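Local structure of aac(6')-Ii (Enterococcus faecium, 1N71) at residues 4-9 and 39-44; 74-79 and 89-94; 109-114 and 169-174. The protein probably transfers an acetyl group from acetyl-coenzyme A to the 6'-amino group of aminoglycoside antibiotics, an acylation that makes the bacterium resistant to them. One frame throughout, in Å; residues are numbered along the deposited sequence.

Contact 1: 4-9 and 39-44; sequences SEFDRN and EMMNPE
Met41 meets the ring of Phe6 with its sulfur: SD lies 3.6 Å from Phe6 CE1 and 4.3 Å from the ring centroid, 48° off the ring normal, an oblique Met-aromatic contact. The methyl CE follows over one face, 3.9 Å above the ring plane and shifted toward the rim. The unbranched, flexible thioether can bend at chi2 and chi3, and these bends fold it back so that sulfur and methyl both reach the ring. Arg8 runs past Met41 in the opposite sense, its CG 3.7 Å from Met41 SD. Extended from CG to NE, it carries CD to 3.5 Å from Met41 O, and the guanidinium lies with one face toward Asn42 O, 3.8 Å above its plane; no hydrogen bond joins the two segments. A long aliphatic stem with a polar end suits this partly exposed place. In the acetyltransferase fold these residues join the loop after the first strand, 2-5, to the loop that follows helix 33-40. Two Asx turns shape those loops: Asp7 OD1 accepts from Asn9 N at 2.7 Å, and Asn42 OD1 accepts from Glu44 N at 2.9 Å. Farther out, Phe59 sets its ring roughly perpendicular to that of Phe6, Leu13 and Lys14 of helix 11-24 also touch Phe6, and Lys14 NZ bonds to Arg8 O.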
loop_
_atom_site.group_PDB
_atom_site.type_symbol
_atom_site.label_atom_id
_atom_site.label_comp_id
_atom_site.label_asym_id
_atom_site.label_seq_id
_atom_site.Cartn_x
_atom_site.Cartn_y
_atom_site.Cartn_z
ATOM N N SER A 4 7.837 -12.870 21.695
ATOM C CA SER A 4 7.250 -11.842 22.546
ATOM C C SER A 4 7.403 -10.464 21.920
ATOM O O SER A 4 8.042 -10.315 20.879
ATOM C CB SER A 4 7.925 -11.848 23.918
ATOM O OG SER A 4 9.276 -11.426 23.811
ATOM N N GLU A 5 6.815 -9.455 22.556
ATOM C CA GLU A 5 6.913 -8.095 22.045
ATOM C C GLU A 5 8.374 -7.679 22.102
ATOM O O GLU A 5 9.073 -7.951 23.079
ATOM C CB GLU A 5 6.057 -7.131 22.876
ATOM C CG GLU A 5 4.584 -7.519 22.942
ATOM C CD GLU A 5 3.711 -6.441 23.564
ATOM O OE1 GLU A 5 4.149 -5.798 24.544
ATOM O OE2 GLU A 5 2.576 -6.250 23.078
ATOM N N PHE A 6 8.831 -7.031 21.039
ATOM C CA PHE A 6 10.211 -6.577 20.930
ATOM C C PHE A 6 10.511 -5.444 21.915
ATOM O O PHE A 6 9.752 -4.484 22.013
ATOM C CB PHE A 6 10.463 -6.116 19.490
ATOM C CG PHE A 6 11.883 -5.731 19.207
ATOM C CD1 PHE A 6 12.396 -4.520 19.660
ATOM C CD2 PHE A 6 12.709 -6.581 18.479
ATOM C CE1 PHE A 6 13.715 -4.161 19.390
ATOM C CE2 PHE A 6 14.027 -6.234 18.204
ATOM C CZ PHE A 6 14.531 -5.019 18.660
ATOM N N ASP A 7 11.615 -5.564 22.647
ATOM C CA ASP A 7 12.008 -4.526 23.599
ATOM C C ASP A 7 12.647 -3.385 22.819
ATOM O O ASP A 7 13.823 -3.442 22.464
ATOM C CB ASP A 7 13.012 -5.068 24.618
ATOM C CG ASP A 7 13.418 -4.022 25.650
ATOM O OD1 ASP A 7 13.879 -2.933 25.248
ATOM O OD2 ASP A 7 13.276 -4.287 26.863
ATOM N N ARG A 8 11.862 -2.348 22.558
ATOM C CA ARG A 8 12.321 -1.188 21.803
ATOM C C ARG A 8 13.492 -0.445 22.445
ATOM O O ARG A 8 14.096 0.424 21.818
ATOM C CB ARG A 8 11.151 -0.224 21.602
ATOM C CG ARG A 8 9.991 -0.827 20.830
ATOM C CD ARG A 8 8.710 -0.045 21.050
ATOM N NE ARG A 8 7.610 -0.570 20.245
ATOM C CZ ARG A 8 6.327 -0.289 20.453
ATOM N NH1 ARG A 8 5.968 0.514 21.449
ATOM N NH2 ARG A 8 5.401 -0.806 19.657
ATOM N N ASN A 9 13.815 -0.787 23.689
ATOM C CA ASN A 9 14.906 -0.121 24.392
ATOM C C ASN A 9 16.151 -0.987 24.564
ATOM O O ASN A 9 17.013 -0.674 25.385
ATOM C CB ASN A 9 14.434 0.350 25.771
ATOM C CG ASN A 9 13.210 1.242 25.697
ATOM O OD1 ASN A 9 13.194 2.241 24.977
ATOM N ND2 ASN A 9 12.174 0.885 26.451
ATOM N N GLU A 39 12.426 3.190 12.698
ATOM C CA GLU A 39 11.112 3.421 12.115
ATOM C C GLU A 39 10.154 2.306 12.537
ATOM O O GLU A 39 8.958 2.534 12.738
ATOM C CB GLU A 39 11.236 3.476 10.592
ATOM C CG GLU A 39 9.981 3.923 9.874
ATOM C CD GLU A 39 10.288 4.860 8.720
ATOM O OE1 GLU A 39 11.087 4.480 7.836
ATOM O OE2 GLU A 39 9.728 5.979 8.701
ATOM N N MET A 40 10.693 1.101 12.687
ATOM C CA MET A 40 9.903 -0.053 13.091
ATOM C C MET A 40 9.620 -0.028 14.596
ATOM O O MET A 40 8.748 -0.751 15.084
ATOM C CB MET A 40 10.639 -1.342 12.710
ATOM C CG MET A 40 10.843 -1.501 11.204
ATOM S SD MET A 40 11.862 -2.910 10.722
ATOM C CE MET A 40 11.963 -2.647 8.949
ATOM N N MET A 41 10.348 0.818 15.322
ATOM C CA MET A 41 10.175 0.937 16.770
ATOM C C MET A 41 9.082 1.939 17.147
ATOM O O MET A 41 8.780 2.123 18.328
ATOM C CB MET A 41 11.493 1.359 17.428
ATOM C CG MET A 41 12.638 0.377 17.243
ATOM S SD MET A 41 12.291 -1.245 17.947
ATOM C CE MET A 41 11.735 -2.131 16.477
ATOM N N ASN A 42 8.500 2.588 16.144
ATOM C CA ASN A 42 7.442 3.574 16.363
ATOM C C ASN A 42 6.333 3.022 17.266
ATOM O O ASN A 42 5.850 1.909 17.063
ATOM C CB ASN A 42 6.850 3.995 15.016
ATOM C CG ASN A 42 5.959 5.215 15.124
ATOM O OD1 ASN A 42 5.064 5.271 15.964
ATOM N ND2 ASN A 42 6.198 6.198 14.265
ATOM N N PRO A 43 5.911 3.800 18.278
ATOM C CA PRO A 43 4.858 3.382 19.211
ATOM C C PRO A 43 3.550 2.944 18.549
ATOM O O PRO A 43 2.846 2.079 19.071
ATOM C CB PRO A 43 4.668 4.616 20.088
ATOM C CG PRO A 43 6.034 5.198 20.130
ATOM C CD PRO A 43 6.474 5.100 18.686
ATOM N N GLU A 44 3.225 3.534 17.403
ATOM C CA GLU A 44 1.985 3.191 16.711
ATOM C C GLU A 44 2.062 1.816 16.062
ATOM O O GLU A 44 1.037 1.190 15.798
ATOM C CB GLU A 44 1.663 4.233 15.638
ATOM C CG GLU A 44 2.683 4.294 14.524
#

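Contact 2: 74-79 and 89-94; sequences HPLVVE and TRLVNY. With COA (coenzyme A), chain E.
Leu76 holds its CG trans to the backbone N (chi1 174°), which sends its two methyls toward helix 89-94, and Leu91, with CG trans to its carbonyl carbon instead (chi1 -74°), reaches back toward the strand. Their CD1 methyls meet at 3.9 Å, the side chains crossing at a slant. The other branch of Leu76, CD2, is 3.9 Å from Val92 CG2, here with the side chains at about a right angle. Val78 adds a looser touch, its CG2 4.3 Å from Leu91 CD1. Branched aliphatic residues suit this buried interface, Leu76 using both its branches. Strand 70-78 and helix 87-101 are the first two elements of a beta-alpha-beta unit completed by strand 106-112, and the local segments run nearly antiparallel, at 152°, with axes 9.8 Å apart. In this family, the GNAT acetyltransferases, the cofactor lies beside that strand and the start of that helix. Val78 N donates to O9P of coenzyme A at 3.3 Å, and Leu76 CD2 packs on the cofactor methyl CEP at 3.7 Å, so one leucine serves both the core and the pocket. At the helix, Thr89 grips a single pyrophosphate oxygen twice: its N lies 3.0 Å from O2A, and its hydroxyl OG1 donates to O2A over 2.6 Å. Gly88 N, Gln86 N and Lys84 N also bond to the cofactor, consistent with the pyrophosphate loop of these enzymes, whose helix N-terminus, just ahead of Thr89, would probably help to offset the phosphate charge. Phe146 of helix 144-149 touches Leu76, Thr89 and Val92.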
loop_
_atom_site.group_PDB
_atom_site.type_symbol
_atom_site.label_atom_id
_atom_site.label_comp_id
_atom_site.label_asym_id
_atom_site.label_seq_id
_atom_site.Cartn_x
_atom_site.Cartn_y
_atom_site.Cartn_z
ATOM N N HIS A 74 4.636 -5.854 7.994
ATOM C CA HIS A 74 5.928 -5.448 7.452
ATOM C C HIS A 74 6.888 -5.046 8.568
ATOM O O HIS A 74 6.574 -4.183 9.383
ATOM C CB HIS A 74 5.739 -4.275 6.482
ATOM C CG HIS A 74 7.022 -3.703 5.963
ATOM N ND1 HIS A 74 7.818 -2.860 6.710
ATOM C CD2 HIS A 74 7.651 -3.859 4.774
ATOM C CE1 HIS A 74 8.880 -2.520 6.004
ATOM N NE2 HIS A 74 8.804 -3.112 4.824
ATOM N N PRO A 75 8.057 -5.696 8.635
ATOM C CA PRO A 75 8.483 -6.764 7.729
ATOM C C PRO A 75 8.313 -8.106 8.432
ATOM O O PRO A 75 7.740 -8.180 9.523
ATOM C CB PRO A 75 9.947 -6.442 7.517
ATOM C CG PRO A 75 10.363 -6.065 8.921
ATOM C CD PRO A 75 9.202 -5.200 9.422
ATOM N N LEU A 76 8.797 -9.161 7.791
ATOM C CA LEU A 76 8.779 -10.497 8.371
ATOM C C LEU A 76 10.077 -11.143 7.924
ATOM O O LEU A 76 10.299 -11.356 6.731
ATOM C CB LEU A 76 7.598 -11.338 7.879
ATOM C CG LEU A 76 7.655 -12.797 8.366
ATOM C CD1 LEU A 76 7.793 -12.844 9.896
ATOM C CD2 LEU A 76 6.408 -13.550 7.920
ATOM N N VAL A 77 10.943 -11.437 8.881
ATOM C CA VAL A 77 12.213 -12.052 8.556
ATOM C C VAL A 77 12.606 -13.058 9.623
ATOM O O VAL A 77 12.410 -12.826 10.817
ATOM C CB VAL A 77 13.328 -10.994 8.429
ATOM C CG1 VAL A 77 13.474 -10.242 9.735
ATOM C CG2 VAL A 77 14.647 -11.666 8.055
ATOM N N VAL A 78 13.141 -14.182 9.165
ATOM C CA VAL A 78 13.603 -15.257 10.025
ATOM C C VAL A 78 15.010 -15.583 9.533
ATOM O O VAL A 78 15.223 -15.697 8.327
ATOM C CB VAL A 78 12.717 -16.512 9.873
ATOM C CG1 VAL A 78 13.305 -17.673 10.673
ATOM C CG2 VAL A 78 11.297 -16.205 10.335
ATOM N N GLU A 79 15.970 -15.717 10.445
ATOM C CA GLU A 79 17.335 -16.043 10.023
ATOM C C GLU A 79 17.262 -17.188 9.028
ATOM O O GLU A 79 16.605 -18.195 9.285
ATOM C CB GLU A 79 18.197 -16.472 11.209
ATOM C CG GLU A 79 18.389 -15.414 12.264
ATOM C CD GLU A 79 19.447 -15.806 13.275
ATOM O OE1 GLU A 79 19.389 -16.942 13.791
ATOM O OE2 GLU A 79 20.335 -14.976 13.560
ATOM N N THR A 89 5.495 -18.926 11.495
ATOM C CA THR A 89 4.101 -19.155 11.858
ATOM C C THR A 89 3.813 -18.537 13.218
ATOM O O THR A 89 2.822 -17.827 13.400
ATOM C CB THR A 89 3.780 -20.661 11.922
ATOM O OG1 THR A 89 3.948 -21.244 10.623
ATOM C CG2 THR A 89 2.347 -20.881 12.395
ATOM N N ARG A 90 4.687 -18.811 14.177
ATOM C CA ARG A 90 4.513 -18.280 15.519
ATOM C C ARG A 90 4.554 -16.753 15.537
ATOM O O ARG A 90 3.821 -16.115 16.297
ATOM C CB ARG A 90 5.576 -18.890 16.435
ATOM C CG ARG A 90 5.455 -20.411 16.487
ATOM C CD ARG A 90 6.640 -21.053 17.171
ATOM N NE ARG A 90 6.723 -20.663 18.569
ATOM C CZ ARG A 90 7.732 -20.979 19.370
ATOM N NH1 ARG A 90 8.749 -21.690 18.900
ATOM N NH2 ARG A 90 7.719 -20.587 20.638
ATOM N N LEU A 91 5.393 -16.160 14.692
ATOM C CA LEU A 91 5.476 -14.702 14.624
ATOM C C LEU A 91 4.191 -14.115 14.043
ATOM O O LEU A 91 3.661 -13.128 14.551
ATOM C CB LEU A 91 6.667 -14.258 13.761
ATOM C CG LEU A 91 8.068 -14.402 14.360
ATOM C CD1 LEU A 91 9.120 -14.022 13.318
ATOM C CD2 LEU A 91 8.188 -13.518 15.593
ATOM N N VAL A 92 3.691 -14.717 12.971
ATOM C CA VAL A 92 2.469 -14.221 12.353
ATOM C C VAL A 92 1.284 -14.344 13.303
ATOM O O VAL A 92 0.504 -13.408 13.450
ATOM C CB VAL A 92 2.176 -14.966 11.045
ATOM C CG1 VAL A 92 0.792 -14.603 10.526
ATOM C CG2 VAL A 92 3.236 -14.597 10.016
ATOM N N ASN A 93 1.155 -15.490 13.960
ATOM C CA ASN A 93 0.054 -15.684 14.894
ATOM C C ASN A 93 0.124 -14.711 16.066
ATOM O O ASN A 93 -0.909 -14.236 16.546
ATOM C CB ASN A 93 0.031 -17.128 15.402
ATOM C CG ASN A 93 -0.392 -18.112 14.327
ATOM O OD1 ASN A 93 -1.297 -17.835 13.543
ATOM N ND2 ASN A 93 0.250 -19.270 14.296
ATOM N N TYR A 94 1.335 -14.401 16.526
ATOM C CA TYR A 94 1.484 -13.469 17.638
ATOM C C TYR A 94 1.118 -12.070 17.149
ATOM O O TYR A 94 0.469 -11.302 17.852
ATOM C CB TYR A 94 2.920 -13.493 18.170
ATOM C CG TYR A 94 3.095 -12.833 19.522
ATOM C CD1 TYR A 94 3.148 -11.448 19.645
ATOM C CD2 TYR A 94 3.204 -13.601 20.681
ATOM C CE1 TYR A 94 3.307 -10.840 20.889
ATOM C CE2 TYR A 94 3.361 -13.003 21.931
ATOM C CZ TYR A 94 3.413 -11.623 22.025
ATOM O OH TYR A 94 3.575 -11.027 23.257
HETATM N N1A COA E . 7.089 -21.565 -0.015
HETATM C C2A COA E . 6.113 -22.441 0.286
HETATM N N3A COA E . 5.715 -22.850 1.511
HETATM C C4A COA E . 6.446 -22.237 2.504
HETATM C C5A COA E . 7.469 -21.329 2.347
HETATM C C6A COA E . 7.797 -20.971 1.000
HETATM N N6A COA E . 8.764 -20.105 0.707
HETATM N N7A COA E . 7.968 -20.929 3.577
HETATM C C8A COA E . 7.257 -21.604 4.432
HETATM N N9A COA E . 6.314 -22.423 3.856
HETATM C C1B COA E . 5.355 -23.322 4.515
HETATM C C2B COA E . 6.025 -24.487 5.249
HETATM O O2B COA E . 6.224 -25.570 4.332
HETATM C C3B COA E . 5.032 -24.916 6.323
HETATM O O3B COA E . 3.997 -25.688 5.691
HETATM P P3B COA E . 3.579 -27.142 6.250
HETATM O O7A COA E . 4.836 -27.928 6.196
HETATM O O8A COA E . 2.531 -27.592 5.302
HETATM O O9A COA E . 3.082 -26.875 7.622
HETATM C C4B COA E . 4.431 -23.563 6.731
HETATM O O4B COA E . 4.621 -22.728 5.582
HETATM C C5B COA E . 5.040 -22.937 7.993
HETATM O O5B COA E . 6.383 -22.508 7.739
HETATM P P1A COA E . 7.323 -21.894 8.899
HETATM O O1A COA E . 8.314 -22.920 9.292
HETATM O O2A COA E . 6.470 -21.256 9.926
HETATM O O3A COA E . 8.072 -20.736 8.078
HETATM P P2A COA E . 9.497 -20.061 8.393
HETATM O O4A COA E . 10.515 -20.679 7.518
HETATM O O5A COA E . 9.723 -19.995 9.852
HETATM O O6A COA E . 9.240 -18.563 7.874
HETATM C CBP COA E . 9.319 -17.133 5.907
HETATM C CCP COA E . 8.655 -18.324 6.583
HETATM C CDP COA E . 8.725 -16.990 4.499
HETATM C CEP COA E . 9.019 -15.851 6.739
HETATM C CAP COA E . 10.883 -17.409 5.838
HETATM O OAP COA E . 11.187 -18.558 5.042
HETATM C C9P COA E . 11.697 -16.173 5.413
HETATM O O9P COA E . 12.300 -15.502 6.262
HETATM N N8P COA E . 11.701 -15.887 4.104
HETATM C C7P COA E . 12.402 -14.767 3.487
HETATM C C6P COA E . 11.694 -13.432 3.706
HETATM C C5P COA E . 10.524 -13.204 2.766
HETATM O O5P COA E . 10.661 -13.345 1.545
HETATM N N4P COA E . 9.367 -12.845 3.343
HETATM C C3P COA E . 8.114 -12.572 2.630
HETATM C C2P COA E . 7.543 -11.206 2.980
HETATM S S1P COA E . 6.988 -10.276 1.540
#

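Contact 3: 109-114 and 169-174; sequences LGTDDL and IWMAKT. With COA (coenzyme A), chain E.
Backbone hydrogen bonds join Leu109 to Met171 and Thr111 to Ile169, two antiparallel hydrogen-bonded pairs with the non-hydrogen-bonded pair Gly110 and Trp170 between them. Leu109 N reaches Met171 O at 2.9 Å in the carbonyl plane, and Thr111 N reaches Ile169 O at 2.8 Å with a nearly straight N-H...O angle of 168°. The return bond from Ile169 N to Thr111 O is less regular, its donor standing 52° out of the carbonyl plane. Two CA-H...O contacts reinforce the pairing, from Trp170 CA to Leu109 O and from Gly110 CA to Ile169 O, each 3.3 Å.

Apolar packing falls mostly on the face bearing Leu109, Thr111, Ile169 and Met171. Leu109 lies alongside Met171, CD1 to CB at 3.9 Å, and Thr111 lies alongside Ile169, CG2 to CB at 3.8 Å. A chi1 of -179° turns the threonine hydroxyl to the carbonyl side, while CG2 sits between N and C and is the branch that meets the isoleucine. This beta-branched pair suits an extended strand, and Tyr147 of helix 144-149 covers Leu109 and Met171.

On the other face the indole of Trp170 lies against Gly110, CD1 4.1 Å from its CA, and Leu109 O sits at the ring edge in plane. Trp170 stacks on Trp170 of the second subunit, so this face belongs to the dimer interface.

Strand 106-112 also meets the cofactor, by close approach rather than hydrogen bonding. Thr111 OG1, hydrogen-bonded to His142 NE2, lies 3.6 Å from the thiol sulfur S1P of coenzyme A, and Gly110 O also approaches that sulfur. Strands 106-112 and 168-174 are neighbours in the mixed GNAT sheet; as in other members of the family, the pantetheine arm lies between strands 70-78 and 106-112, ending with its thiol beside the latter.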
loop_
_atom_site.group_PDB
_atom_site.type_symbol
_atom_site.label_atom_id
_atom_site.label_comp_id
_atom_site.label_asym_id
_atom_site.label_seq_id
_atom_site.Cartn_x
_atom_site.Cartn_y
_atom_site.Cartn_z
ATOM N N LEU A 109 -0.556 -7.535 3.149
ATOM C CA LEU A 109 0.865 -7.467 2.859
ATOM C C LEU A 109 1.089 -7.536 1.361
ATOM O O LEU A 109 0.197 -7.917 0.600
ATOM C CB LEU A 109 1.580 -8.644 3.535
ATOM C CG LEU A 109 1.067 -10.024 3.095
ATOM C CD1 LEU A 109 1.830 -10.497 1.856
ATOM C CD2 LEU A 109 1.235 -11.026 4.226
ATOM N N GLY A 110 2.285 -7.143 0.948
ATOM C CA GLY A 110 2.643 -7.200 -0.452
ATOM C C GLY A 110 3.890 -8.057 -0.559
ATOM O O GLY A 110 4.908 -7.757 0.070
ATOM N N THR A 111 3.810 -9.146 -1.315
ATOM C CA THR A 111 4.959 -10.021 -1.507
ATOM C C THR A 111 5.282 -9.988 -2.999
ATOM O O THR A 111 4.485 -10.413 -3.831
ATOM C CB THR A 111 4.661 -11.471 -1.031
ATOM O OG1 THR A 111 5.825 -12.285 -1.218
ATOM C CG2 THR A 111 3.493 -12.074 -1.796
ATOM N N ASP A 112 6.455 -9.463 -3.333
ATOM C CA ASP A 112 6.853 -9.331 -4.726
ATOM C C ASP A 112 7.385 -10.612 -5.356
ATOM O O ASP A 112 7.820 -11.526 -4.663
ATOM C CB ASP A 112 7.892 -8.213 -4.854
ATOM C CG ASP A 112 7.424 -6.908 -4.225
ATOM O OD1 ASP A 112 7.437 -6.800 -2.974
ATOM O OD2 ASP A 112 7.030 -5.991 -4.978
ATOM N N ASP A 113 7.317 -10.674 -6.681
ATOM C CA ASP A 113 7.807 -11.820 -7.436
ATOM C C ASP A 113 8.754 -11.227 -8.477
ATOM O O ASP A 113 8.333 -10.843 -9.565
ATOM C CB ASP A 113 6.651 -12.552 -8.127
ATOM C CG ASP A 113 7.099 -13.834 -8.814
ATOM O OD1 ASP A 113 8.319 -14.110 -8.828
ATOM O OD2 ASP A 113 6.237 -14.567 -9.340
ATOM N N LEU A 114 10.034 -11.145 -8.122
ATOM C CA LEU A 114 11.049 -10.567 -9.001
ATOM C C LEU A 114 11.791 -11.573 -9.875
ATOM O O LEU A 114 12.375 -11.194 -10.888
ATOM C CB LEU A 114 12.084 -9.805 -8.169
ATOM C CG LEU A 114 11.574 -8.924 -7.030
ATOM C CD1 LEU A 114 12.770 -8.343 -6.283
ATOM C CD2 LEU A 114 10.680 -7.819 -7.578
ATOM N N ILE A 169 2.384 -8.945 -5.176
ATOM C CA ILE A 169 1.183 -9.730 -4.937
ATOM C C ILE A 169 0.608 -9.297 -3.593
ATOM O O ILE A 169 1.292 -9.389 -2.576
ATOM C CB ILE A 169 1.516 -11.232 -4.879
ATOM C CG1 ILE A 169 2.150 -11.673 -6.206
ATOM C CG2 ILE A 169 0.257 -12.034 -4.588
ATOM C CD1 ILE A 169 2.747 -13.086 -6.183
ATOM N N TRP A 170 -0.635 -8.819 -3.594
ATOM C CA TRP A 170 -1.291 -8.366 -2.367
ATOM C C TRP A 170 -2.107 -9.483 -1.726
ATOM O O TRP A 170 -2.959 -10.088 -2.373
ATOM C CB TRP A 170 -2.225 -7.184 -2.652
ATOM C CG TRP A 170 -1.549 -5.858 -2.784
ATOM C CD1 TRP A 170 -0.729 -5.256 -1.868
ATOM C CD2 TRP A 170 -1.694 -4.927 -3.865
ATOM N NE1 TRP A 170 -0.363 -4.006 -2.309
ATOM C CE2 TRP A 170 -0.941 -3.779 -3.532
ATOM C CE3 TRP A 170 -2.393 -4.950 -5.079
ATOM C CZ2 TRP A 170 -0.864 -2.662 -4.371
ATOM C CZ3 TRP A 170 -2.318 -3.837 -5.916
ATOM C CH2 TRP A 170 -1.556 -2.708 -5.555
ATOM N N MET A 171 -1.852 -9.736 -0.446
ATOM C CA MET A 171 -2.561 -10.767 0.293
ATOM C C MET A 171 -3.178 -10.163 1.552
ATOM O O MET A 171 -2.654 -9.202 2.113
ATOM C CB MET A 171 -1.602 -11.893 0.664
ATOM C CG MET A 171 -0.888 -12.488 -0.543
ATOM S SD MET A 171 0.054 -13.947 -0.144
ATOM C CE MET A 171 -1.255 -15.088 0.274
ATOM N N ALA A 172 -4.288 -10.731 2.004
ATOM C CA ALA A 172 -4.942 -10.191 3.184
ATOM C C ALA A 172 -5.702 -11.249 3.955
ATOM O O ALA A 172 -6.056 -12.308 3.423
ATOM C CB ALA A 172 -5.886 -9.062 2.773
ATOM N N LYS A 173 -5.946 -10.948 5.219
ATOM C CA LYS A 173 -6.674 -11.840 6.098
ATOM C C LYS A 173 -7.423 -10.989 7.113
ATOM O O LYS A 173 -6.895 -9.999 7.617
ATOM C CB LYS A 173 -5.702 -12.776 6.829
ATOM C CG LYS A 173 -6.369 -13.727 7.824
ATOM C CD LYS A 173 -5.332 -14.574 8.566
ATOM C CE LYS A 173 -5.982 -15.527 9.557
ATOM N NZ LYS A 173 -4.961 -16.312 10.329
ATOM N N THR A 174 -8.675 -11.342 7.370
ATOM C CA THR A 174 -9.451 -10.636 8.376
ATOM C C THR A 174 -9.219 -11.540 9.584
ATOM O O THR A 174 -9.498 -12.738 9.541
ATOM C CB THR A 174 -10.920 -10.541 7.959
ATOM O OG1 THR A 174 -11.047 -9.505 6.970
ATOM C CG2 THR A 174 -11.802 -10.221 9.145
HETATM N N1A COA E . 7.089 -21.565 -0.015
HETATM C C2A COA E . 6.113 -22.441 0.286
HETATM N N3A COA E . 5.715 -22.850 1.511
HETATM C C4A COA E . 6.446 -22.237 2.504
HETATM C C5A COA E . 7.469 -21.329 2.347
HETATM C C6A COA E . 7.797 -20.971 1.000
HETATM N N6A COA E . 8.764 -20.105 0.707
HETATM N N7A COA E . 7.968 -20.929 3.577
HETATM C C8A COA E . 7.257 -21.604 4.432
HETATM N N9A COA E . 6.314 -22.423 3.856
HETATM C C1B COA E . 5.355 -23.322 4.515
HETATM C C2B COA E . 6.025 -24.487 5.249
HETATM O O2B COA E . 6.224 -25.570 4.332
HETATM C C3B COA E . 5.032 -24.916 6.323
HETATM O O3B COA E . 3.997 -25.688 5.691
HETATM P P3B COA E . 3.579 -27.142 6.250
HETATM O O7A COA E . 4.836 -27.928 6.196
HETATM O O8A COA E . 2.531 -27.592 5.302
HETATM O O9A COA E . 3.082 -26.875 7.622
HETATM C C4B COA E . 4.431 -23.563 6.731
HETATM O O4B COA E . 4.621 -22.728 5.582
HETATM C C5B COA E . 5.040 -22.937 7.993
HETATM O O5B COA E . 6.383 -22.508 7.739
HETATM P P1A COA E . 7.323 -21.894 8.899
HETATM O O1A COA E . 8.314 -22.920 9.292
HETATM O O2A COA E . 6.470 -21.256 9.926
HETATM O O3A COA E . 8.072 -20.736 8.078
HETATM P P2A COA E . 9.497 -20.061 8.393
HETATM O O4A COA E . 10.515 -20.679 7.518
HETATM O O5A COA E . 9.723 -19.995 9.852
HETATM O O6A COA E . 9.240 -18.563 7.874
HETATM C CBP COA E . 9.319 -17.133 5.907
HETATM C CCP COA E . 8.655 -18.324 6.583
HETATM C CDP COA E . 8.725 -16.990 4.499
HETATM C CEP COA E . 9.019 -15.851 6.739
HETATM C CAP COA E . 10.883 -17.409 5.838
HETATM O OAP COA E . 11.187 -18.558 5.042
HETATM C C9P COA E . 11.697 -16.173 5.413
HETATM O O9P COA E . 12.300 -15.502 6.262
HETATM N N8P COA E . 11.701 -15.887 4.104
HETATM C C7P COA E . 12.402 -14.767 3.487
HETATM C C6P COA E . 11.694 -13.432 3.706
HETATM C C5P COA E . 10.524 -13.204 2.766
HETATM O O5P COA E . 10.661 -13.345 1.545
HETATM N N4P COA E . 9.367 -12.845 3.343
HETATM C C3P COA E . 8.114 -12.572 2.630
HETATM C C2P COA E . 7.543 -11.206 2.980
HETATM S S1P COA E . 6.988 -10.276 1.540
#

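Contacts 2 and 3 lie in the core, whereas contact 1 is partly buried toward the edge of the sheet formed by strand 2-5. Contact 1 joins two loops by sulfur, ring and aliphatic packing; contact 2 sets a helix on a strand by methyl packing; contact 3 pairs neighbouring strands through their backbones. Strands 70-78 and 106-112 are adjacent in the sheet, and both inner contacts touch coenzyme A, contact 2 at the pyrophosphate and pantetheine and contact 3 at the thiol. Contacts 1 and 2 also touch, Met40 SD packing on Pro75 CD and Glu5 CG on Tyr94 OH. Of the three, contact 3 alone reaches the second subunit.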